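Local coordinates for protein peptidase M3B, oligoendopeptidase F (PDB 2QR4) that is a zinc-peptidase-family M3B oligoendopeptidase F, probably hydrolysing internal peptide bonds of short peptides, at residues G199-Y204 with K487-R492; H280-Y285 with E481-I486. All coordinates share one frame; numbering follows the deposited sequence.

Contact 1 of 2, residues G199-Y204 with K487-R492; sequences GLYSVY and KFEWSR
F488 O is gripped twice from S491, by OG at 2.8 Å and by N at 3.0 Å, and the same S491 OG lies 3.5 Å from Y204 CD1. These bonds close a 3-10 turn on itself, and side chains of helix 190-206 pack against it, in the mostly helical body of this M3-family peptidase. S491 OG sits between its own backbone N and carbonyl carbon (chi1 72°), which turns it back over the turn to reach F488 O.

R492 follows the turn and crosses Y204 at about a right angle. Its CB rests over one face of the Y204 ring in a CH-pi contact, 3.7 Å from the centroid. The chain then bends at chi3, carrying the guanidinium past L200 and Y201 to a salt bridge, R492 NH2 to E489 OE1, 3.2 Å. E489 OE1 also pairs with R438, while E489 OE2 is taken by Y468 OH. Y201 comes in by its ring edge at the backbone of F488 and E489. Y204 OH bonds to N157, and a water makes a weak hydrogen bond to it; the same water accepts from R492 NE at 2.6 Å.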
ATOM      1  N   GLY A 199       9.234 -20.416 -15.427  1.00 42.10           N
ATOM      2  CA  GLY A 199       8.903 -20.650 -14.026  1.00 32.37           C
ATOM      3  C   GLY A 199       8.742 -19.337 -13.273  1.00 41.41           C
ATOM      4  O   GLY A 199       7.750 -19.131 -12.567  1.00 46.72           O
ATOM      5  N   LEU A 200       9.712 -18.437 -13.437  1.00 40.25           N
ATOM      6  CA  LEU A 200       9.731 -17.199 -12.664  1.00 44.39           C
ATOM      7  C   LEU A 200       8.550 -16.352 -13.070  1.00 40.24           C
ATOM      8  O   LEU A 200       7.829 -15.828 -12.225  1.00 48.61           O
ATOM      9  CB  LEU A 200      11.034 -16.422 -12.878  1.00 33.01           C
ATOM     10  CG  LEU A 200      11.150 -15.076 -12.149  1.00 44.25           C
ATOM     11  CD1 LEU A 200      11.914 -15.189 -10.834  1.00 38.34           C
ATOM     12  CD2 LEU A 200      11.815 -14.048 -13.032  1.00 43.01           C
ATOM     13  N   TYR A 201       8.339 -16.243 -14.376  1.00 49.11           N
ATOM     14  CA  TYR A 201       7.262 -15.408 -14.888  1.00 41.02           C
ATOM     15  C   TYR A 201       5.867 -15.962 -14.632  1.00 42.13           C
ATOM     16  O   TYR A 201       4.911 -15.200 -14.585  1.00 51.77           O
ATOM     17  CB  TYR A 201       7.491 -15.038 -16.351  1.00 43.37           C
ATOM     18  CG  TYR A 201       8.472 -13.900 -16.477  1.00 45.21           C
ATOM     19  CD1 TYR A 201       8.072 -12.592 -16.260  1.00 47.77           C
ATOM     20  CD2 TYR A 201       9.809 -14.135 -16.749  1.00 49.80           C
ATOM     21  CE1 TYR A 201       8.981 -11.534 -16.341  1.00 51.64           C
ATOM     22  CE2 TYR A 201      10.720 -13.092 -16.834  1.00 46.18           C
ATOM     23  CZ  TYR A 201      10.292 -11.791 -16.638  1.00 52.08           C
ATOM     24  OH  TYR A 201      11.191 -10.748 -16.727  1.00 63.88           O
ATOM     25  N   SER A 202       5.734 -17.269 -14.438  1.00 37.67           N
ATOM     26  CA  SER A 202       4.414 -17.798 -14.097  1.00 42.43           C
ATOM     27  C   SER A 202       3.932 -17.161 -12.790  1.00 41.29           C
ATOM     28  O   SER A 202       2.755 -16.918 -12.609  1.00 43.53           O
ATOM     29  CB  SER A 202       4.427 -19.330 -13.993  1.00 32.96           C
ATOM     30  OG  SER A 202       5.259 -19.762 -12.928  1.00 49.99           O
ATOM     31  N   VAL A 203       4.857 -16.859 -11.893  1.00 38.48           N
ATOM     32  CA  VAL A 203       4.494 -16.266 -10.613  1.00 42.55           C
ATOM     33  C   VAL A 203       4.186 -14.768 -10.712  1.00 44.06           C
ATOM     34  O   VAL A 203       3.228 -14.296 -10.112  1.00 49.44           O
ATOM     35  CB  VAL A 203       5.590 -16.529  -9.538  1.00 45.77           C
ATOM     36  CG1 VAL A 203       5.292 -15.752  -8.265  1.00 33.98           C
ATOM     37  CG2 VAL A 203       5.679 -18.025  -9.238  1.00 39.20           C
ATOM     38  N   TYR A 204       4.996 -14.013 -11.450  1.00 39.57           N
ATOM     39  CA  TYR A 204       4.677 -12.599 -11.672  1.00 39.78           C
ATOM     40  C   TYR A 204       3.351 -12.413 -12.381  1.00 42.69           C
ATOM     41  O   TYR A 204       2.594 -11.499 -12.065  1.00 54.09           O
ATOM     42  CB  TYR A 204       5.830 -11.850 -12.357  1.00 36.55           C
ATOM     43  CG  TYR A 204       6.918 -11.648 -11.357  1.00 40.29           C
ATOM     44  CD1 TYR A 204       6.773 -10.722 -10.329  1.00 39.78           C
ATOM     45  CD2 TYR A 204       8.042 -12.459 -11.358  1.00 42.10           C
ATOM     46  CE1 TYR A 204       7.745 -10.578  -9.359  1.00 44.03           C
ATOM     47  CE2 TYR A 204       9.019 -12.320 -10.400  1.00 35.10           C
ATOM     48  CZ  TYR A 204       8.869 -11.381  -9.405  1.00 39.46           C
ATOM     49  OH  TYR A 204       9.846 -11.256  -8.460  1.00 41.07           O
ATOM     50  N   LYS A 487       5.701  -9.448 -20.914  1.00 47.91           N
ATOM     51  CA  LYS A 487       4.722  -8.392 -20.665  1.00 49.57           C
ATOM     52  C   LYS A 487       4.606  -8.069 -19.169  1.00 45.07           C
ATOM     53  O   LYS A 487       4.130  -6.995 -18.800  1.00 43.50           O
ATOM     54  CB  LYS A 487       3.345  -8.774 -21.221  1.00 42.16           C
ATOM     55  CG  LYS A 487       3.330  -8.980 -22.711  1.00 56.00           C
ATOM     56  CD  LYS A 487       2.009  -9.563 -23.174  1.00 58.81           C
ATOM     57  CE  LYS A 487       0.890  -8.578 -23.009  1.00 67.60           C
ATOM     58  NZ  LYS A 487      -0.266  -8.950 -23.875  1.00 78.37           N
ATOM     59  N   PHE A 488       5.042  -8.989 -18.311  1.00 44.66           N
ATOM     60  CA  PHE A 488       4.863  -8.817 -16.867  1.00 42.43           C
ATOM     61  C   PHE A 488       6.136  -8.376 -16.160  1.00 49.04           C
ATOM     62  O   PHE A 488       6.131  -8.119 -14.952  1.00 49.27           O
ATOM     63  CB  PHE A 488       4.305 -10.102 -16.246  1.00 44.17           C
ATOM     64  CG  PHE A 488       3.125 -10.666 -17.000  1.00 38.01           C
ATOM     65  CD1 PHE A 488       1.914  -9.971 -17.050  1.00 36.74           C
ATOM     66  CD2 PHE A 488       3.230 -11.870 -17.677  1.00 40.59           C
ATOM     67  CE1 PHE A 488       0.820 -10.480 -17.741  1.00 39.57           C
ATOM     68  CE2 PHE A 488       2.129 -12.396 -18.384  1.00 45.57           C
ATOM     69  CZ  PHE A 488       0.930 -11.700 -18.411  1.00 39.57           C
ATOM     70  N   GLU A 489       7.225  -8.252 -16.912  1.00 42.77           N
ATOM     71  CA  GLU A 489       8.485  -7.801 -16.311  1.00 47.93           C
ATOM     72  C   GLU A 489       8.381  -6.485 -15.500  1.00 38.19           C
ATOM     73  O   GLU A 489       9.061  -6.346 -14.500  1.00 43.25           O
ATOM     74  CB  GLU A 489       9.615  -7.715 -17.354  1.00 39.71           C
ATOM     75  CG  GLU A 489      10.961  -7.282 -16.758  1.00 40.53           C
ATOM     76  CD  GLU A 489      12.096  -7.326 -17.761  1.00 51.28           C
ATOM     77  OE1 GLU A 489      13.198  -7.798 -17.393  1.00 49.29           O
ATOM     78  OE2 GLU A 489      11.889  -6.897 -18.919  1.00 50.30           O
ATOM     79  N   TRP A 490       7.532  -5.538 -15.904  1.00 40.28           N
ATOM     80  CA  TRP A 490       7.417  -4.263 -15.158  1.00 39.90           C
ATOM     81  C   TRP A 490       7.225  -4.498 -13.667  1.00 44.27           C
ATOM     82  O   TRP A 490       7.602  -3.654 -12.849  1.00 42.75           O
ATOM     83  CB  TRP A 490       6.264  -3.391 -15.676  1.00 33.04           C
ATOM     84  CG  TRP A 490       4.964  -4.100 -15.615  1.00 44.62           C
ATOM     85  CD1 TRP A 490       4.373  -4.836 -16.613  1.00 36.80           C
ATOM     86  CD2 TRP A 490       4.093  -4.184 -14.482  1.00 39.28           C
ATOM     87  NE1 TRP A 490       3.186  -5.375 -16.161  1.00 42.19           N
ATOM     88  CE2 TRP A 490       2.993  -4.990 -14.857  1.00 41.00           C
ATOM     89  CE3 TRP A 490       4.142  -3.666 -13.182  1.00 38.94           C
ATOM     90  CZ2 TRP A 490       1.946  -5.283 -13.979  1.00 35.66           C
ATOM     91  CZ3 TRP A 490       3.098  -3.958 -12.308  1.00 35.90           C
ATOM     92  CH2 TRP A 490       2.020  -4.762 -12.712  1.00 42.46           C
ATOM     93  N   SER A 491       6.661  -5.654 -13.318  1.00 35.90           N
ATOM     94  CA  SER A 491       6.232  -5.906 -11.957  1.00 38.62           C
ATOM     95  C   SER A 491       7.341  -6.411 -11.038  1.00 41.30           C
ATOM     96  O   SER A 491       7.145  -6.503  -9.829  1.00 47.19           O
ATOM     97  CB  SER A 491       5.043  -6.883 -11.940  1.00 45.54           C
ATOM     98  OG  SER A 491       5.442  -8.204 -12.277  1.00 43.51           O
ATOM     99  N   ARG A 492       8.499  -6.739 -11.594  1.00 40.28           N
ATOM    100  CA  ARG A 492       9.571  -7.278 -10.763  1.00 49.89           C
ATOM    101  C   ARG A 492      10.746  -6.313 -10.601  1.00 45.09           C
ATOM    102  O   ARG A 492      11.730  -6.629  -9.928  1.00 45.42           O
ATOM    103  CB  ARG A 492      10.043  -8.636 -11.283  1.00 51.74           C
ATOM    104  CG  ARG A 492      10.624  -8.600 -12.678  1.00 48.58           C
ATOM    105  CD  ARG A 492      10.915 -10.016 -13.212  1.00 44.73           C
ATOM    106  NE  ARG A 492      12.246 -10.473 -12.848  1.00 53.86           N
ATOM    107  CZ  ARG A 492      13.347 -10.212 -13.546  1.00 64.91           C
ATOM    108  NH1 ARG A 492      14.519 -10.664 -13.117  1.00 57.89           N
ATOM    109  NH2 ARG A 492      13.286  -9.494 -14.667  1.00 60.72           N
TER
HETATM  110  O   HOH W   1      12.617 -10.842 -10.301  1.00 45.79           O

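Contact 2 of 2, residues H280-Y285 with E481-I486; sequences HMYDLY and EEDPEI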
ATOM      1  N   HIS A 280      14.888 -15.478 -28.123  1.00 35.82           N
ATOM      2  CA  HIS A 280      13.885 -15.095 -27.132  1.00 35.82           C
ATOM      3  C   HIS A 280      14.534 -14.292 -26.003  1.00 44.84           C
ATOM      4  O   HIS A 280      15.760 -14.311 -25.836  1.00 43.87           O
ATOM      5  CB  HIS A 280      13.222 -16.336 -26.519  1.00 40.66           C
ATOM      6  CG  HIS A 280      12.525 -17.221 -27.502  1.00 44.68           C
ATOM      7  ND1 HIS A 280      11.153 -17.240 -27.643  1.00 36.62           N
ATOM      8  CD2 HIS A 280      13.007 -18.142 -28.373  1.00 47.11           C
ATOM      9  CE1 HIS A 280      10.820 -18.124 -28.568  1.00 41.41           C
ATOM     10  NE2 HIS A 280      11.927 -18.681 -29.030  1.00 47.71           N
HETATM   11  N   MSE A 281      13.705 -13.615 -25.207  1.00 43.40           N
HETATM   12  CA  MSE A 281      14.196 -12.930 -24.017  1.00 35.22           C
HETATM   13  C   MSE A 281      15.121 -13.833 -23.206  1.00 41.03           C
HETATM   14  O   MSE A 281      16.163 -13.390 -22.717  1.00 44.43           O
HETATM   15  CB  MSE A 281      13.036 -12.390 -23.162  1.00 39.26           C
HETATM   16  CG  MSE A 281      12.197 -11.282 -23.849  1.00 40.33           C
HETATM   17 SE   MSE A 281      13.284  -9.815 -24.640  1.00 65.14          SE
HETATM   18  CE  MSE A 281      14.190  -9.149 -23.035  1.00 37.38           C
ATOM     19  N   TYR A 282      14.783 -15.113 -23.094  1.00 38.07           N
ATOM     20  CA  TYR A 282      15.601 -15.998 -22.257  1.00 32.37           C
ATOM     21  C   TYR A 282      16.910 -16.428 -22.918  1.00 36.59           C
ATOM     22  O   TYR A 282      17.616 -17.307 -22.409  1.00 46.99           O
ATOM     23  CB  TYR A 282      14.800 -17.213 -21.783  1.00 39.77           C
ATOM     24  CG  TYR A 282      14.133 -18.014 -22.880  1.00 35.27           C
ATOM     25  CD1 TYR A 282      14.872 -18.856 -23.712  1.00 35.97           C
ATOM     26  CD2 TYR A 282      12.758 -17.951 -23.068  1.00 44.91           C
ATOM     27  CE1 TYR A 282      14.244 -19.612 -24.716  1.00 38.98           C
ATOM     28  CE2 TYR A 282      12.122 -18.700 -24.061  1.00 39.12           C
ATOM     29  CZ  TYR A 282      12.865 -19.525 -24.880  1.00 40.91           C
ATOM     30  OH  TYR A 282      12.222 -20.246 -25.866  1.00 47.30           O
ATOM     31  N   ASP A 283      17.236 -15.809 -24.052  1.00 35.81           N
ATOM     32  CA  ASP A 283      18.527 -16.059 -24.707  1.00 42.35           C
ATOM     33  C   ASP A 283      19.497 -14.877 -24.651  1.00 43.64           C
ATOM     34  O   ASP A 283      20.586 -14.959 -25.218  1.00 48.73           O
ATOM     35  CB  ASP A 283      18.323 -16.421 -26.184  1.00 34.70           C
ATOM     36  CG  ASP A 283      17.589 -17.728 -26.372  1.00 46.29           C
ATOM     37  OD1 ASP A 283      17.865 -18.687 -25.607  1.00 42.07           O
ATOM     38  OD2 ASP A 283      16.740 -17.790 -27.292  1.00 39.33           O
ATOM     39  N   LEU A 284      19.114 -13.777 -24.003  1.00 37.96           N
ATOM     40  CA  LEU A 284      19.902 -12.538 -24.129  1.00 41.72           C
ATOM     41  C   LEU A 284      21.017 -12.375 -23.101  1.00 46.64           C
ATOM     42  O   LEU A 284      21.829 -11.458 -23.217  1.00 53.48           O
ATOM     43  CB  LEU A 284      19.005 -11.290 -24.097  1.00 39.37           C
ATOM     44  CG  LEU A 284      17.827 -11.212 -25.073  1.00 55.71           C
ATOM     45  CD1 LEU A 284      17.262  -9.810 -25.110  1.00 52.76           C
ATOM     46  CD2 LEU A 284      18.218 -11.651 -26.465  1.00 43.40           C
ATOM     47  N   TYR A 285      21.072 -13.249 -22.100  1.00 47.56           N
ATOM     48  CA  TYR A 285      22.033 -13.051 -21.005  1.00 46.87           C
ATOM     49  C   TYR A 285      23.066 -14.145 -20.932  1.00 44.76           C
ATOM     50  O   TYR A 285      23.891 -14.157 -20.033  1.00 66.00           O
ATOM     51  CB  TYR A 285      21.303 -12.911 -19.663  1.00 46.01           C
ATOM     52  CG  TYR A 285      20.227 -11.857 -19.713  1.00 50.63           C
ATOM     53  CD1 TYR A 285      18.930 -12.178 -20.100  1.00 48.23           C
ATOM     54  CD2 TYR A 285      20.509 -10.530 -19.395  1.00 49.17           C
ATOM     55  CE1 TYR A 285      17.933 -11.209 -20.152  1.00 42.64           C
ATOM     56  CE2 TYR A 285      19.524  -9.552 -19.450  1.00 36.86           C
ATOM     57  CZ  TYR A 285      18.242  -9.896 -19.827  1.00 54.04           C
ATOM     58  OH  TYR A 285      17.267  -8.928 -19.886  1.00 63.84           O
ATOM     59  N   GLU A 481      11.887 -12.610 -30.483  1.00 47.35           N
ATOM     60  CA  GLU A 481      10.483 -13.039 -30.431  1.00 44.85           C
ATOM     61  C   GLU A 481       9.737 -12.328 -29.310  1.00 52.27           C
ATOM     62  O   GLU A 481      10.304 -12.081 -28.243  1.00 54.52           O
ATOM     63  CB  GLU A 481      10.369 -14.553 -30.240  1.00 41.90           C
ATOM     64  CG  GLU A 481      10.826 -15.355 -31.434  1.00 53.71           C
ATOM     65  CD  GLU A 481      10.195 -14.877 -32.725  1.00 58.27           C
ATOM     66  OE1 GLU A 481      10.951 -14.431 -33.619  1.00 51.24           O
ATOM     67  OE2 GLU A 481       8.948 -14.941 -32.839  1.00 58.58           O
ATOM     68  N   GLU A 482       8.471 -11.991 -29.559  1.00 54.75           N
ATOM     69  CA  GLU A 482       7.620 -11.403 -28.519  1.00 60.57           C
ATOM     70  C   GLU A 482       7.151 -12.489 -27.555  1.00 50.70           C
ATOM     71  O   GLU A 482       6.116 -13.102 -27.768  1.00 52.10           O
ATOM     72  CB  GLU A 482       6.413 -10.673 -29.136  1.00 52.01           C
ATOM     73  CG  GLU A 482       6.781  -9.367 -29.856  1.00 65.28           C
ATOM     74  CD  GLU A 482       5.611  -8.720 -30.596  1.00 63.78           C
ATOM     75  OE1 GLU A 482       5.860  -7.944 -31.544  1.00 63.89           O
ATOM     76  OE2 GLU A 482       4.446  -8.978 -30.232  1.00 72.37           O
ATOM     77  N   ASP A 483       7.938 -12.743 -26.517  1.00 49.34           N
ATOM     78  CA  ASP A 483       7.565 -13.688 -25.473  1.00 39.38           C
ATOM     79  C   ASP A 483       6.406 -13.108 -24.664  1.00 37.71           C
ATOM     80  O   ASP A 483       6.480 -11.975 -24.202  1.00 46.10           O
ATOM     81  CB  ASP A 483       8.752 -13.937 -24.537  1.00 39.66           C
ATOM     82  CG  ASP A 483       9.911 -14.658 -25.226  1.00 57.36           C
ATOM     83  OD1 ASP A 483       9.703 -15.793 -25.723  1.00 52.05           O
ATOM     84  OD2 ASP A 483      11.037 -14.099 -25.238  1.00 53.70           O
ATOM     85  N   PRO A 484       5.327 -13.879 -24.494  1.00 41.16           N
ATOM     86  CA  PRO A 484       4.212 -13.379 -23.676  1.00 35.65           C
ATOM     87  C   PRO A 484       4.624 -13.109 -22.233  1.00 41.18           C
ATOM     88  O   PRO A 484       4.074 -12.217 -21.579  1.00 37.74           O
ATOM     89  CB  PRO A 484       3.154 -14.494 -23.740  1.00 30.95           C
ATOM     90  CG  PRO A 484       3.787 -15.651 -24.455  1.00 41.87           C
ATOM     91  CD  PRO A 484       5.093 -15.216 -25.074  1.00 33.44           C
ATOM     92  N   GLU A 485       5.609 -13.846 -21.743  1.00 43.07           N
ATOM     93  CA  GLU A 485       6.007 -13.706 -20.351  1.00 32.28           C
ATOM     94  C   GLU A 485       6.537 -12.307 -20.053  1.00 38.99           C
ATOM     95  O   GLU A 485       6.344 -11.777 -18.956  1.00 42.23           O
ATOM     96  CB  GLU A 485       7.045 -14.764 -19.994  1.00 41.94           C
ATOM     97  CG  GLU A 485       6.502 -16.204 -19.964  1.00 42.81           C
ATOM     98  CD  GLU A 485       6.508 -16.893 -21.317  1.00 40.22           C
ATOM     99  OE1 GLU A 485       6.912 -16.277 -22.330  1.00 44.09           O
ATOM    100  OE2 GLU A 485       6.115 -18.071 -21.359  1.00 47.84           O
ATOM    101  N   ILE A 486       7.192 -11.696 -21.032  1.00 37.46           N
ATOM    102  CA  ILE A 486       7.912 -10.458 -20.758  1.00 36.43           C
ATOM    103  C   ILE A 486       6.976  -9.269 -20.593  1.00 39.87           C
ATOM    104  O   ILE A 486       7.400  -8.202 -20.183  1.00 48.14           O
ATOM    105  CB  ILE A 486       8.962 -10.146 -21.842  1.00 37.49           C
ATOM    106  CG1 ILE A 486      10.117  -9.371 -21.224  1.00 48.58           C
ATOM    107  CG2 ILE A 486       8.350  -9.373 -22.997  1.00 28.66           C
ATOM    108  CD1 ILE A 486      11.005 -10.241 -20.352  1.00 37.30           C
TER
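Two hydrogen bonds from H280 and M281 converge on the D483 carboxylate, one on each oxygen. H280 ND1 gives its proton to D483 OD1 at 2.8 Å, meeting the syn side close to the carboxylate plane, with the oxygen near the plane of the imidazole; ring and carboxylate are only 25° apart. M281 N donates to D483 OD2 at 2.7 Å, almost along the C-O axis. Held at both oxygens, the carboxylate is fixed in its rotation, and its negative charge would be expected to favour a proton on ND1.

The faces of the H280 ring are taken up differently. E481 CB and CG lie over one of them, CB making a CH-pi contact 4.2 Å from the centroid, while Y282 OH stands over the centre of the other.

In the fold, this joins two loops: a 3-10 turn at 281-283, on the connection after helix 260-274, and the connection leaving helix 461-476, where E482 is the centre of an inverse gamma turn that ends at D483. D283 ties the first loop to helix 190-206 through salt bridges with R190 and R193, and its OD2 also accepts from H280 N.

The apolar part is small. M281, a selenomethionine, crosses I486 at about a right angle, and N472 of helix 461-476 touches both side chains. I486 turns CG1 away from its backbone N (chi1 -150°), and the CD1 beyond it reaches M281 CG at 3.8 Å.

Overall arrangement
From the N terminus, the chain first passes 199-204 on helix 190-206, then 280-285 in the connection after helix 260-274. Some two hundred residues later it returns as 481-486 and runs straight on into 487-492, between helices 461-476 and 503-520. Contact 2 therefore closes the inner loop and contact 1 the outer one, without crossing. In the continuous strip 481-492, the later half packs on helix 190-206 and the earlier half on the 280-285 loop, with E485 also touching the helix. The centres are about 12 Å apart, and Y201 bridges them: its CD1 lies 3.3 Å from E485 O, and its OH packs near I486 CD1.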